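Local coordinates for HD-GYP domain-containing protein (Bdellovibrio bacteriovorus, PDB 3TM8) that is probably a cyclic-di-GMP phosphodiesterase of an unconventional HD-GYP type, holding two ferric ions in its metal site, at residues A[26-31]-A[65-70]; A[107-112]-A[144-149]; A[156-161]-A[175-180]; A[210-215]-A[219-224]; A[289-294]-A[299-304]. All coordinates share one frame; numbering follows the deposited sequence.

Contact 1: residues A[26-31]-A[65-70]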
# COMPACT_ATOMS: atom_id res chain seq x y z
N ILE A 26 9.62 -3.95 15.33
CA ILE A 26 9.81 -3.13 14.14
C ILE A 26 9.01 -3.76 13.01
O ILE A 26 8.75 -4.96 13.02
CB ILE A 26 11.31 -2.99 13.75
CG1 ILE A 26 11.92 -4.35 13.40
CG2 ILE A 26 12.10 -2.27 14.85
CD1 ILE A 26 13.24 -4.23 12.64
N ARG A 27 8.60 -2.95 12.04
CA ARG A 27 7.90 -3.48 10.88
C ARG A 27 8.90 -3.87 9.81
O ARG A 27 9.82 -3.12 9.50
CB ARG A 27 6.87 -2.48 10.36
CG ARG A 27 5.85 -2.11 11.42
CD ARG A 27 4.61 -1.43 10.86
NE ARG A 27 3.77 -1.01 11.97
CZ ARG A 27 3.94 0.13 12.64
NH1 ARG A 27 4.88 0.99 12.25
NH2 ARG A 27 3.17 0.42 13.68
N VAL A 28 8.72 -5.05 9.25
CA VAL A 28 9.73 -5.59 8.34
C VAL A 28 9.90 -4.76 7.07
O VAL A 28 10.97 -4.77 6.47
CB VAL A 28 9.43 -7.08 8.04
CG1 VAL A 28 10.36 -7.61 6.95
CG2 VAL A 28 9.57 -7.90 9.32
N SER A 29 8.86 -4.03 6.67
CA SER A 29 8.98 -3.21 5.47
C SER A 29 9.96 -2.05 5.62
O SER A 29 10.26 -1.38 4.64
CB SER A 29 7.62 -2.70 5.01
OG SER A 29 7.10 -1.81 5.96
N THR A 30 10.45 -1.81 6.84
CA THR A 30 11.48 -0.79 7.07
C THR A 30 12.90 -1.30 6.84
O THR A 30 13.85 -0.53 6.98
CB THR A 30 11.39 -0.18 8.48
OG1 THR A 30 11.68 -1.17 9.47
CG2 THR A 30 10.01 0.44 8.74
N LEU A 31 13.06 -2.59 6.53
CA LEU A 31 14.39 -3.17 6.30
C LEU A 31 14.60 -3.30 4.80
O LEU A 31 14.16 -4.27 4.18
CB LEU A 31 14.52 -4.52 7.01
CG LEU A 31 14.35 -4.43 8.52
CD1 LEU A 31 14.28 -5.83 9.13
CD2 LEU A 31 15.46 -3.60 9.18
N LYS A 65 15.35 -11.05 -0.76
CA LYS A 65 14.66 -12.33 -0.70
C LYS A 65 14.63 -12.92 0.71
O LYS A 65 13.73 -13.68 1.06
CB LYS A 65 15.29 -13.32 -1.69
CG LYS A 65 15.13 -12.91 -3.14
CD LYS A 65 15.89 -13.85 -4.05
CE LYS A 65 15.90 -13.34 -5.49
NZ LYS A 65 16.80 -14.15 -6.35
N ARG A 66 15.61 -12.56 1.52
CA ARG A 66 15.64 -13.00 2.91
C ARG A 66 14.41 -12.54 3.69
O ARG A 66 14.11 -13.08 4.76
CB ARG A 66 16.90 -12.48 3.61
CG ARG A 66 18.22 -12.86 2.94
CD ARG A 66 19.40 -12.41 3.79
NE ARG A 66 19.45 -13.14 5.05
CZ ARG A 66 20.01 -12.69 6.17
NH1 ARG A 66 20.56 -11.49 6.21
NH2 ARG A 66 20.00 -13.45 7.26
N LEU A 67 13.71 -11.53 3.18
CA LEU A 67 12.56 -10.96 3.86
C LEU A 67 11.26 -11.18 3.09
O LEU A 67 10.21 -10.69 3.51
CB LEU A 67 12.77 -9.47 4.11
CG LEU A 67 14.00 -9.16 4.96
CD1 LEU A 67 14.21 -7.65 5.11
CD2 LEU A 67 13.89 -9.84 6.33
N LYS A 68 11.34 -11.90 1.98
CA LYS A 68 10.19 -12.13 1.11
C LYS A 68 9.62 -13.54 1.23
O LYS A 68 10.35 -14.48 1.55
CB LYS A 68 10.57 -11.85 -0.35
CG LYS A 68 10.82 -10.38 -0.66
CD LYS A 68 11.43 -10.16 -2.03
CE LYS A 68 10.50 -10.59 -3.15
NZ LYS A 68 10.63 -12.04 -3.48
N ASP A 69 8.33 -13.69 0.95
CA ASP A 69 7.68 -15.00 0.89
C ASP A 69 7.64 -15.72 2.23
O ASP A 69 7.48 -16.94 2.28
CB ASP A 69 8.36 -15.91 -0.14
CG ASP A 69 8.35 -15.33 -1.52
OD1 ASP A 69 7.27 -15.29 -2.14
OD2 ASP A 69 9.43 -14.92 -2.00
N LYS A 70 7.76 -14.97 3.32
CA LYS A 70 7.87 -15.55 4.65
C LYS A 70 6.78 -15.02 5.59
O LYS A 70 6.82 -15.28 6.78
CB LYS A 70 9.26 -15.27 5.21
CG LYS A 70 10.37 -16.00 4.43
CD LYS A 70 11.69 -15.25 4.51
CE LYS A 70 12.80 -15.91 3.71
NZ LYS A 70 12.47 -16.21 2.29

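Contact 2: residues A[107-112]-A[144-149]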
# COMPACT_ATOMS: atom_id res chain seq x y z
N THR A 107 16.74 0.68 -5.64
CA THR A 107 17.03 0.75 -4.23
C THR A 107 16.24 1.87 -3.56
O THR A 107 15.70 1.69 -2.47
CB THR A 107 18.54 0.89 -3.97
OG1 THR A 107 19.20 -0.23 -4.57
CG2 THR A 107 18.84 0.91 -2.49
N ARG A 108 16.15 3.02 -4.22
CA ARG A 108 15.33 4.11 -3.71
C ARG A 108 13.87 3.67 -3.58
O ARG A 108 13.23 3.92 -2.55
CB ARG A 108 15.43 5.33 -4.63
CG ARG A 108 16.85 5.88 -4.76
CD ARG A 108 16.89 7.12 -5.65
NE ARG A 108 16.01 8.14 -5.11
CZ ARG A 108 15.48 9.13 -5.82
NH1 ARG A 108 15.76 9.26 -7.11
NH2 ARG A 108 14.67 10.00 -5.23
N ALA A 109 13.35 3.01 -4.61
CA ALA A 109 11.98 2.51 -4.60
C ALA A 109 11.76 1.46 -3.52
O ALA A 109 10.74 1.46 -2.85
CB ALA A 109 11.61 1.97 -5.96
N ASP A 110 12.73 0.55 -3.35
CA ASP A 110 12.63 -0.46 -2.28
C ASP A 110 12.42 0.23 -0.93
O ASP A 110 11.54 -0.14 -0.15
CB ASP A 110 13.90 -1.31 -2.18
CG ASP A 110 14.01 -2.36 -3.28
OD1 ASP A 110 13.09 -2.52 -4.10
OD2 ASP A 110 15.05 -3.07 -3.29
N ILE A 111 13.23 1.24 -0.66
CA ILE A 111 13.13 1.93 0.61
C ILE A 111 11.80 2.68 0.73
O ILE A 111 11.11 2.58 1.73
CB ILE A 111 14.31 2.90 0.83
CG1 ILE A 111 15.62 2.11 0.97
CG2 ILE A 111 14.06 3.79 2.04
CD1 ILE A 111 16.86 2.96 0.81
N ILE A 112 11.46 3.44 -0.30
CA ILE A 112 10.27 4.29 -0.21
C ILE A 112 8.97 3.47 -0.18
O ILE A 112 8.07 3.77 0.61
CB ILE A 112 10.26 5.33 -1.34
CG1 ILE A 112 11.40 6.33 -1.09
CG2 ILE A 112 8.92 6.05 -1.40
CD1 ILE A 112 11.75 7.16 -2.30
N VAL A 144 4.01 11.25 -3.85
CA VAL A 144 3.55 11.83 -5.12
C VAL A 144 4.75 12.48 -5.83
O VAL A 144 4.97 12.27 -7.03
CB VAL A 144 2.43 12.88 -4.94
CG1 VAL A 144 2.15 13.62 -6.26
CG2 VAL A 144 1.17 12.22 -4.41
N ASN A 145 5.52 13.26 -5.09
CA ASN A 145 6.66 13.94 -5.69
C ASN A 145 7.71 12.97 -6.22
O ASN A 145 8.28 13.19 -7.29
CB ASN A 145 7.28 14.95 -4.74
CG ASN A 145 8.41 15.72 -5.38
OD1 ASN A 145 8.21 16.38 -6.39
ND2 ASN A 145 9.60 15.62 -4.80
N PHE A 146 7.96 11.89 -5.48
CA PHE A 146 8.90 10.87 -5.92
C PHE A 146 8.46 10.24 -7.24
O PHE A 146 9.25 10.13 -8.18
CB PHE A 146 9.04 9.81 -4.82
CG PHE A 146 9.85 8.60 -5.23
CD1 PHE A 146 11.21 8.69 -5.50
CD2 PHE A 146 9.25 7.35 -5.33
CE1 PHE A 146 11.95 7.57 -5.86
CE2 PHE A 146 9.98 6.22 -5.69
CZ PHE A 146 11.34 6.34 -5.95
N ILE A 147 7.19 9.84 -7.31
CA ILE A 147 6.67 9.20 -8.52
C ILE A 147 6.65 10.19 -9.70
O ILE A 147 6.98 9.82 -10.83
CB ILE A 147 5.27 8.63 -8.28
CG1 ILE A 147 5.30 7.52 -7.21
CG2 ILE A 147 4.66 8.12 -9.60
CD1 ILE A 147 6.11 6.30 -7.59
N MET A 148 6.30 11.45 -9.44
CA MET A 148 6.17 12.45 -10.50
C MET A 148 7.52 12.94 -11.02
O MET A 148 7.64 13.35 -12.17
CB MET A 148 5.36 13.66 -10.02
CG MET A 148 3.86 13.44 -9.87
SD MET A 148 2.99 14.99 -9.53
CE MET A 148 2.95 15.73 -11.16
N SER A 149 8.53 12.92 -10.16
CA SER A 149 9.82 13.55 -10.49
C SER A 149 10.89 12.59 -10.98
O SER A 149 11.98 13.01 -11.38
CB SER A 149 10.37 14.32 -9.28
OG SER A 149 9.45 15.29 -8.81

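Contact 3: residues A[156-161]-A[175-180]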
# COMPACT_ATOMS: atom_id res chain seq x y z
N ALA A 156 9.89 0.94 -10.99
CA ALA A 156 10.65 0.31 -9.92
C ALA A 156 9.75 -0.16 -8.78
O ALA A 156 9.93 -1.25 -8.24
CB ALA A 156 11.71 1.27 -9.40
N VAL A 157 8.77 0.66 -8.41
CA VAL A 157 7.85 0.27 -7.35
C VAL A 157 7.02 -0.94 -7.79
O VAL A 157 6.80 -1.87 -7.01
CB VAL A 157 6.94 1.44 -6.90
CG1 VAL A 157 5.82 0.93 -6.00
CG2 VAL A 157 7.79 2.51 -6.19
N MET A 158 6.60 -0.94 -9.05
CA MET A 158 5.79 -2.04 -9.56
C MET A 158 6.59 -3.34 -9.69
O MET A 158 6.00 -4.40 -9.88
CB MET A 158 5.10 -1.65 -10.87
CG MET A 158 4.07 -0.52 -10.71
SD MET A 158 2.70 -0.89 -9.58
CE MET A 158 1.84 -2.19 -10.45
N ASN A 159 7.91 -3.26 -9.58
CA ASN A 159 8.77 -4.45 -9.54
C ASN A 159 8.76 -5.15 -8.19
O ASN A 159 9.25 -6.28 -8.07
CB ASN A 159 10.22 -4.08 -9.84
CG ASN A 159 10.49 -3.86 -11.31
OD1 ASN A 159 9.79 -4.40 -12.17
ND2 ASN A 159 11.51 -3.07 -11.60
N ILE A 160 8.22 -4.49 -7.18
CA ILE A 160 8.25 -5.04 -5.83
C ILE A 160 6.97 -5.84 -5.60
O ILE A 160 5.94 -5.30 -5.21
CB ILE A 160 8.40 -3.93 -4.77
CG1 ILE A 160 9.55 -2.97 -5.14
CG2 ILE A 160 8.62 -4.53 -3.38
CD1 ILE A 160 9.61 -1.73 -4.27
N GLU A 161 7.05 -7.15 -5.85
CA GLU A 161 5.88 -8.00 -5.79
C GLU A 161 5.32 -8.11 -4.38
O GLU A 161 6.07 -8.16 -3.40
CB GLU A 161 6.22 -9.39 -6.34
CG GLU A 161 5.03 -10.34 -6.40
CD GLU A 161 5.37 -11.69 -7.01
OE1 GLU A 161 6.50 -11.86 -7.51
OE2 GLU A 161 4.50 -12.59 -6.98
N SER A 175 -2.04 3.04 -4.49
CA SER A 175 -1.73 4.46 -4.49
C SER A 175 -0.82 4.85 -5.66
O SER A 175 -0.96 5.93 -6.24
CB SER A 175 -1.11 4.88 -3.16
OG SER A 175 0.29 4.63 -3.12
N THR A 176 0.09 3.95 -6.02
CA THR A 176 1.02 4.18 -7.12
C THR A 176 0.26 4.25 -8.45
O THR A 176 0.46 5.18 -9.26
CB THR A 176 2.08 3.07 -7.17
OG1 THR A 176 2.70 2.93 -5.88
CG2 THR A 176 3.17 3.38 -8.19
N LEU A 177 -0.62 3.28 -8.68
CA LEU A 177 -1.45 3.27 -9.87
C LEU A 177 -2.37 4.47 -9.87
O LEU A 177 -2.63 5.06 -10.92
CB LEU A 177 -2.27 1.98 -9.95
CG LEU A 177 -1.51 0.67 -10.09
CD1 LEU A 177 -2.46 -0.51 -9.93
CD2 LEU A 177 -0.78 0.59 -11.44
N SER A 178 -2.86 4.86 -8.70
CA SER A 178 -3.75 6.02 -8.62
C SER A 178 -3.05 7.33 -8.99
O SER A 178 -3.63 8.18 -9.67
CB SER A 178 -4.39 6.13 -7.23
OG SER A 178 -5.26 5.04 -6.97
N ILE A 179 -1.81 7.50 -8.54
CA ILE A 179 -1.05 8.70 -8.90
C ILE A 179 -0.87 8.76 -10.42
O ILE A 179 -1.09 9.80 -11.05
CB ILE A 179 0.35 8.72 -8.23
CG1 ILE A 179 0.21 8.95 -6.72
CG2 ILE A 179 1.24 9.79 -8.87
CD1 ILE A 179 1.44 8.53 -5.92
N ALA A 180 -0.48 7.64 -11.01
CA ALA A 180 -0.27 7.58 -12.45
C ALA A 180 -1.58 7.83 -13.20
O ALA A 180 -1.59 8.53 -14.21
CB ALA A 180 0.35 6.25 -12.86

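Contact 4: residues A[210-215]-A[219-224]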
# COMPACT_ATOMS: atom_id res chain seq x y z
N SER A 210 -8.78 -8.99 9.68
CA SER A 210 -9.90 -9.80 9.25
C SER A 210 -9.47 -11.26 9.06
O SER A 210 -8.32 -11.51 8.67
CB SER A 210 -10.44 -9.26 7.92
OG SER A 210 -11.36 -10.16 7.35
N PRO A 211 -10.38 -12.21 9.31
CA PRO A 211 -10.02 -13.62 9.10
C PRO A 211 -10.11 -14.01 7.63
O PRO A 211 -9.75 -15.13 7.26
CB PRO A 211 -11.09 -14.38 9.89
CG PRO A 211 -12.27 -13.46 9.88
CD PRO A 211 -11.70 -12.06 9.92
N LEU A 212 -10.57 -13.09 6.79
CA LEU A 212 -10.72 -13.38 5.38
C LEU A 212 -9.38 -13.57 4.68
O LEU A 212 -8.47 -12.76 4.85
CB LEU A 212 -11.49 -12.24 4.69
CG LEU A 212 -11.76 -12.37 3.19
CD1 LEU A 212 -12.63 -13.57 2.87
CD2 LEU A 212 -12.40 -11.09 2.69
N ASN A 213 -9.26 -14.62 3.89
CA ASN A 213 -8.13 -14.77 2.98
C ASN A 213 -8.41 -13.98 1.71
O ASN A 213 -9.27 -14.36 0.92
CB ASN A 213 -7.89 -16.25 2.64
CG ASN A 213 -6.78 -16.45 1.63
OD1 ASN A 213 -6.02 -15.53 1.31
ND2 ASN A 213 -6.66 -17.68 1.13
N LEU A 214 -7.69 -12.87 1.52
CA LEU A 214 -7.93 -12.00 0.38
C LEU A 214 -7.40 -12.59 -0.92
O LEU A 214 -7.81 -12.19 -2.01
CB LEU A 214 -7.29 -10.63 0.59
CG LEU A 214 -7.90 -9.80 1.71
CD1 LEU A 214 -7.15 -8.50 1.84
CD2 LEU A 214 -9.38 -9.55 1.45
N ASN A 215 -6.47 -13.52 -0.79
CA ASN A 215 -5.78 -14.09 -1.94
C ASN A 215 -6.60 -15.20 -2.59
O ASN A 215 -6.17 -16.35 -2.69
CB ASN A 215 -4.40 -14.59 -1.50
CG ASN A 215 -3.51 -14.98 -2.66
OD1 ASN A 215 -2.78 -15.97 -2.59
ND2 ASN A 215 -3.56 -14.20 -3.73
N ASP A 219 -15.30 -14.09 -7.07
CA ASP A 219 -16.41 -14.85 -7.65
C ASP A 219 -16.37 -16.35 -7.37
O ASP A 219 -17.28 -17.08 -7.76
CB ASP A 219 -16.53 -14.57 -9.15
CG ASP A 219 -17.04 -13.16 -9.43
OD1 ASP A 219 -17.82 -12.65 -8.60
OD2 ASP A 219 -16.67 -12.58 -10.47
N SER A 220 -15.34 -16.81 -6.67
CA SER A 220 -15.31 -18.20 -6.22
C SER A 220 -15.20 -18.31 -4.69
O SER A 220 -15.08 -19.40 -4.15
CB SER A 220 -14.21 -19.00 -6.93
OG SER A 220 -12.99 -18.29 -6.97
N MET A 221 -15.27 -17.18 -4.00
CA MET A 221 -15.35 -17.20 -2.54
C MET A 221 -16.60 -17.91 -2.08
O MET A 221 -17.64 -17.84 -2.74
CB MET A 221 -15.38 -15.78 -1.98
CG MET A 221 -14.03 -15.13 -1.84
SD MET A 221 -14.18 -13.48 -1.14
CE MET A 221 -12.46 -12.99 -1.13
N SER A 222 -16.52 -18.57 -0.93
CA SER A 222 -17.71 -19.13 -0.31
C SER A 222 -18.68 -17.99 -0.03
O SER A 222 -18.27 -16.84 0.10
CB SER A 222 -17.34 -19.81 1.01
OG SER A 222 -16.92 -18.85 1.96
N PRO A 223 -19.99 -18.30 0.04
CA PRO A 223 -20.96 -17.25 0.37
C PRO A 223 -20.58 -16.51 1.66
O PRO A 223 -20.73 -15.29 1.74
CB PRO A 223 -22.27 -18.02 0.55
CG PRO A 223 -21.88 -19.47 0.63
CD PRO A 223 -20.63 -19.60 -0.17
N GLU A 224 -20.09 -17.25 2.64
CA GLU A 224 -19.67 -16.65 3.91
C GLU A 224 -18.51 -15.68 3.73
O GLU A 224 -18.50 -14.59 4.32
CB GLU A 224 -19.29 -17.74 4.91
CG GLU A 224 -20.46 -18.61 5.38
CD GLU A 224 -20.73 -19.80 4.46
OE1 GLU A 224 -20.06 -19.94 3.42
OE2 GLU A 224 -21.63 -20.60 4.80

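Contact 5: residues A[289-294]-A[299-304]. With PO4 (phosphate ion), chain C.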
# COMPACT_ATOMS: atom_id res chain seq x y z
N ARG A 289 -6.38 -5.96 -7.55
CA ARG A 289 -7.01 -7.17 -7.02
C ARG A 289 -6.85 -8.31 -8.03
O ARG A 289 -6.48 -9.41 -7.66
CB ARG A 289 -8.47 -6.98 -6.62
CG ARG A 289 -9.29 -8.28 -6.68
CD ARG A 289 -10.53 -8.26 -5.80
NE ARG A 289 -10.21 -8.56 -4.41
CZ ARG A 289 -9.93 -9.77 -3.93
NH1 ARG A 289 -9.93 -10.83 -4.73
NH2 ARG A 289 -9.64 -9.92 -2.64
N LEU A 290 -7.12 -8.03 -9.30
CA LEU A 290 -6.99 -9.07 -10.32
C LEU A 290 -5.57 -9.60 -10.37
O LEU A 290 -5.34 -10.81 -10.38
CB LEU A 290 -7.41 -8.58 -11.71
CG LEU A 290 -8.91 -8.29 -11.86
CD1 LEU A 290 -9.23 -7.92 -13.31
CD2 LEU A 290 -9.74 -9.48 -11.41
N ILE A 291 -4.61 -8.68 -10.39
CA ILE A 291 -3.22 -9.06 -10.60
C ILE A 291 -2.60 -9.72 -9.37
O ILE A 291 -1.96 -10.78 -9.47
CB ILE A 291 -2.41 -7.84 -11.03
CG1 ILE A 291 -2.87 -7.39 -12.42
CG2 ILE A 291 -0.92 -8.15 -11.01
CD1 ILE A 291 -2.44 -5.99 -12.79
N THR A 292 -2.83 -9.13 -8.20
CA THR A 292 -2.20 -9.60 -6.96
C THR A 292 -2.99 -10.66 -6.20
O THR A 292 -2.41 -11.62 -5.70
CB THR A 292 -1.87 -8.40 -6.05
OG1 THR A 292 -0.87 -7.60 -6.69
CG2 THR A 292 -1.35 -8.86 -4.69
N PHE A 293 -4.31 -10.51 -6.12
CA PHE A 293 -5.13 -11.44 -5.34
C PHE A 293 -5.77 -12.54 -6.17
O PHE A 293 -6.21 -13.54 -5.61
CB PHE A 293 -6.24 -10.71 -4.57
CG PHE A 293 -5.75 -9.73 -3.53
CD1 PHE A 293 -4.71 -10.05 -2.67
CD2 PHE A 293 -6.39 -8.51 -3.39
CE1 PHE A 293 -4.29 -9.14 -1.70
CE2 PHE A 293 -5.98 -7.60 -2.42
CZ PHE A 293 -4.93 -7.91 -1.58
N GLU A 294 -5.85 -12.38 -7.49
CA GLU A 294 -6.57 -13.35 -8.32
C GLU A 294 -5.70 -13.99 -9.40
O GLU A 294 -6.17 -14.82 -10.18
CB GLU A 294 -7.85 -12.72 -8.91
CG GLU A 294 -8.74 -12.10 -7.83
CD GLU A 294 -10.18 -11.83 -8.25
OE1 GLU A 294 -10.58 -12.23 -9.37
OE2 GLU A 294 -10.93 -11.24 -7.44
N ALA A 299 -1.48 -8.12 -18.43
CA ALA A 299 -1.95 -7.76 -19.77
C ALA A 299 -3.38 -8.22 -20.04
O ALA A 299 -3.99 -7.81 -21.03
CB ALA A 299 -1.00 -8.30 -20.84
N GLU A 300 -3.92 -9.06 -19.16
CA GLU A 300 -5.26 -9.60 -19.33
C GLU A 300 -6.25 -8.97 -18.37
O GLU A 300 -7.46 -9.22 -18.44
CB GLU A 300 -5.26 -11.12 -19.14
CG GLU A 300 -4.42 -11.86 -20.17
CD GLU A 300 -4.82 -11.51 -21.59
OE1 GLU A 300 -6.01 -11.65 -21.93
OE2 GLU A 300 -3.93 -11.09 -22.37
N ALA A 301 -5.75 -8.13 -17.47
CA ALA A 301 -6.59 -7.54 -16.43
C ALA A 301 -7.67 -6.60 -16.98
O ALA A 301 -8.82 -6.64 -16.53
CB ALA A 301 -5.73 -6.83 -15.39
N ALA A 302 -7.32 -5.75 -17.94
CA ALA A 302 -8.30 -4.84 -18.54
C ALA A 302 -9.47 -5.60 -19.16
O ALA A 302 -10.63 -5.27 -18.93
CB ALA A 302 -7.64 -3.94 -19.56
N LYS A 303 -9.16 -6.63 -19.95
CA LYS A 303 -10.19 -7.46 -20.58
C LYS A 303 -11.09 -8.08 -19.52
O LYS A 303 -12.31 -8.11 -19.67
CB LYS A 303 -9.56 -8.57 -21.44
CG LYS A 303 -10.58 -9.60 -21.90
CD LYS A 303 -9.92 -10.82 -22.53
CE LYS A 303 -9.26 -11.67 -21.46
NZ LYS A 303 -8.65 -12.89 -22.05
N LYS A 304 -10.48 -8.60 -18.46
CA LYS A 304 -11.25 -9.25 -17.41
C LYS A 304 -12.25 -8.31 -16.75
O LYS A 304 -13.40 -8.68 -16.52
CB LYS A 304 -10.33 -9.86 -16.35
CG LYS A 304 -9.74 -11.20 -16.76
CD LYS A 304 -9.39 -12.04 -15.54
CE LYS A 304 -10.63 -12.66 -14.89
NZ LYS A 304 -11.66 -11.66 -14.49
P PO4 C . -10.07 -5.74 -2.10
O1 PO4 C . -10.07 -7.24 -1.97
O2 PO4 C . -8.70 -5.19 -2.41
O3 PO4 C . -10.94 -5.30 -3.30
O4 PO4 C . -10.71 -5.12 -0.87
O HOH W 1 -12.57 -11.16 -11.88

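Contact 1: residues A[26-31]-A[65-70]
Leu67 meets the turn after strand 23-27 at two points. Its CD1 touches Leu31 beside the backbone, 3.5 Å from Leu31 O and 3.7 Å from Leu31 CB. Its CB lies 4.2 Å from CG1 of Val28, a looser approach in which the two side chains cross obliquely. In the conformer described, CG1 is the Val28 branch anti to the backbone N (chi1 172°), and that places this methyl next to Leu67. All three side chains are buried, and the contact between the segments is apolar. Leu67 and Leu31 both also touch Leu53 of strand 48-53, and Phe59 and Phe39 add aromatic cover.

The two segments belong to the small N-terminal beta-containing part of the chain, away from the iron site. Strand 23-27 pairs antiparallel with strand 74-78, and residues 28-30 follow it as a short 3-10 turn. Val28 opens that turn and Leu31 comes just after it. Residues 65-67 end a second 3-10 turn, in the loop that leads back to strand 74-78.

Each turn has its own polar brace. Arg27 O accepts from both Thr30 N and Thr30 OG1, and the hydroxyl bond, 2.7 Å from Thr30 OG1 to Arg27 O, runs nearly in line with the carbonyl. Lys70 curls its ammonium back over the other turn. Its NZ reaches Lys68 O at 2.8 Å and Lys65 O at 3.1 Å. Farther out, the Arg27 guanidinium forms salt bridges with Glu122 and Glu125 of helix 105-125, and Ser29 OG bonds to Gly114 O of the same helix.

Contact 2: residues A[107-112]-A[144-149]
The Arg108 guanidinium is gripped by several groups and lies against the Phe146 ring. Its NE bonds to Ala96 O, NH2 forms a salt bridge with Asp99, and NH1 bonds to Asn150 OD1. These partners come from helix 82-97 and from residues just beyond helices 82-97 and 130-149, and they limit how the flat group can turn. Across the contact, Arg108 NH2 is 3.7 Å from Phe146 CE1. CE1 lies over one face of the guanidinium, toward its rim, while the guanidinium lies at the edge of the ring. The two planes are 74° apart, so this is not a parallel stack.

Ile112 meets the ring quite differently. Its CD1 sits over the middle of one face, 3.5 Å from the Phe146 centroid and nearly along the ring normal. This is a CH-pi contact. Phe146 CG is anti to the backbone N (chi1 172°), which carries the ring toward helix 105-125. Ala109 CA comes within 4.1 Å of Phe146 CZ at the far end of the ring.

The two helices run nearly antiparallel, at 158°, with their axes 12.1 Å apart at closest approach. Side chains from both helices fill the gap together. This is a buried helix-helix contact away from the iron site. The ring gives its face to a methyl and only its edge to the cation, so the arginine charge is met by Asp99 and not by a cation-pi stack.

Contact 3: residues A[156-161]-A[175-180]
Helices 153-158 and 167-185 meet here within the HD domain, the helical fold that carries the iron site. Helix 167-185 also supplies the iron ligand His170. Residues 156-161 run from helix 153-158 into the loop that follows. Val157 and Thr176 are the pair with the nearest CA atoms, 7.9 Å apart.

The side chains meet at two points. Val157 CG1 lies 3.7 Å from Thr176 OG1, and the two side chains approach at a slant. This is a van der Waals contact. The hydroxyl has its polar partners elsewhere, in Tyr143 OH and Val172 O. Tyr143 also touches Val157, so helix 130-149 joins the same buried cluster.

Met158 makes the second point. Its CB does not head straight for helix 167-185, but bends at chi2 (-60°) and chi3 (-67°) fold the chain over and bring the methyl inward. Leu177, buried, also packs on Ala284 of helix 276-293, the helix that carries the iron ligand Asn285. Its side chain runs at about a right angle to that of Met158, and the methyls Met158 CE and Leu177 CD2 touch at 3.9 Å.

Contact 4: residues A[210-215]-A[219-224]
Residues 210-215 form an irregular loop, and residues 219-224 run from a 3-10 turn into the start of helix 223-240; the backbones stay well apart, with the CA atoms of Asn213 and Met221 9.4 Å from each other. Met221 bridges that distance. Its chain is extended beyond CG (chi2 and chi3 both -179°), so the methyl reaches the other segment. Met221 CE lies 4.0 Å from Leu212 CD1, and the two side chains cross at about a right angle. The same methyl is 4.0 Å from Asn213 O.

The loop is shaped by two small turns. Ser210 OG accepts from Leu212 N at 3.1 Å, an ST turn with a fairly straight bond of 166°. Asn213 OD1 accepts from Asn215 N at 2.9 Å, an Asx turn. That donor stands well above the amide carbonyl plane. On the other segment, Ser222 is the N-cap of helix 223-240, and its OG accepts from the backbone N of Asp225.

Leu212 also packs on Asp225 and Trp229 of this helix. Its side chain is about 6 Å from that of the iron ligand His232. The Met221 methyl makes only van der Waals contacts here, while two hydrogen bonds within 210-215 and the Ser222 cap shape the backbone near the metal site.

Contact 5: residues A[289-294]-A[299-304]
Leu290 packs closely against the start of helix 301-308. Its CD1 is 3.5 Å from Ala301 O and 3.8 Å from Lys304 CB, touching both the backbone and the base of the lysine side chain. Ala301 CB is also approached by Ile291 CG1, at 4.2 Å. The small alanine lets the backbones come near, with the CA atoms of Leu290 and Ala301 6.3 Å apart.

The other side is looser and polar. Lys304 NZ gives a hydrogen bond to a water. That water reaches Glu294 OE1 only weakly. The stronger partner of the ammonium is Asp308, in a salt bridge.

Arg289 points elsewhere, into the phosphate site. Its NE and NH2 both donate to phosphate O1 at 2.8 Å, a two-pronged grip at the edge of the guanidinium. Arg289 NH1 forms a salt bridge with Glu294 OE2 at 2.9 Å; OE2 uses its anti lone pair and lies near the guanidinium plane. Phe293 CD2 lies over one face of the group, toward its rim. The phosphate, probably from the crystallisation liquor, is also bound by His207, Trp229 and the iron ligand Asn285.

Helix 276-293 has a wider pi-type turn over residues 289-293. Beyond it a short loop leads into helix 301-308, while helix 315-325 touches both helices, through Leu325 on Ile291 and Ile318 on Ala302.

Overall arrangement
From the N terminus, contact 1 closes a loop that holds the antiparallel strands 41-45 and 48-53. Contact 2 then joins helices 105-125 and 130-149. Contact 3 follows, joining helices 153-158 and 167-185, and touches contact 2 where Ala109 packs on Ala156 and Val157. Through this touch, helix 105-125 packs against helix 153-158 of the HD domain. Contacts 4 and 5 each close a short loop, before helices 223-240 and 301-308. They touch through Leu214 O and Arg289 NH2, near the iron site. All five are in series; none nests or crosses. Contacts 2 and 4 lie on opposite sides of the chain's centre, with centres about 33 Å apart.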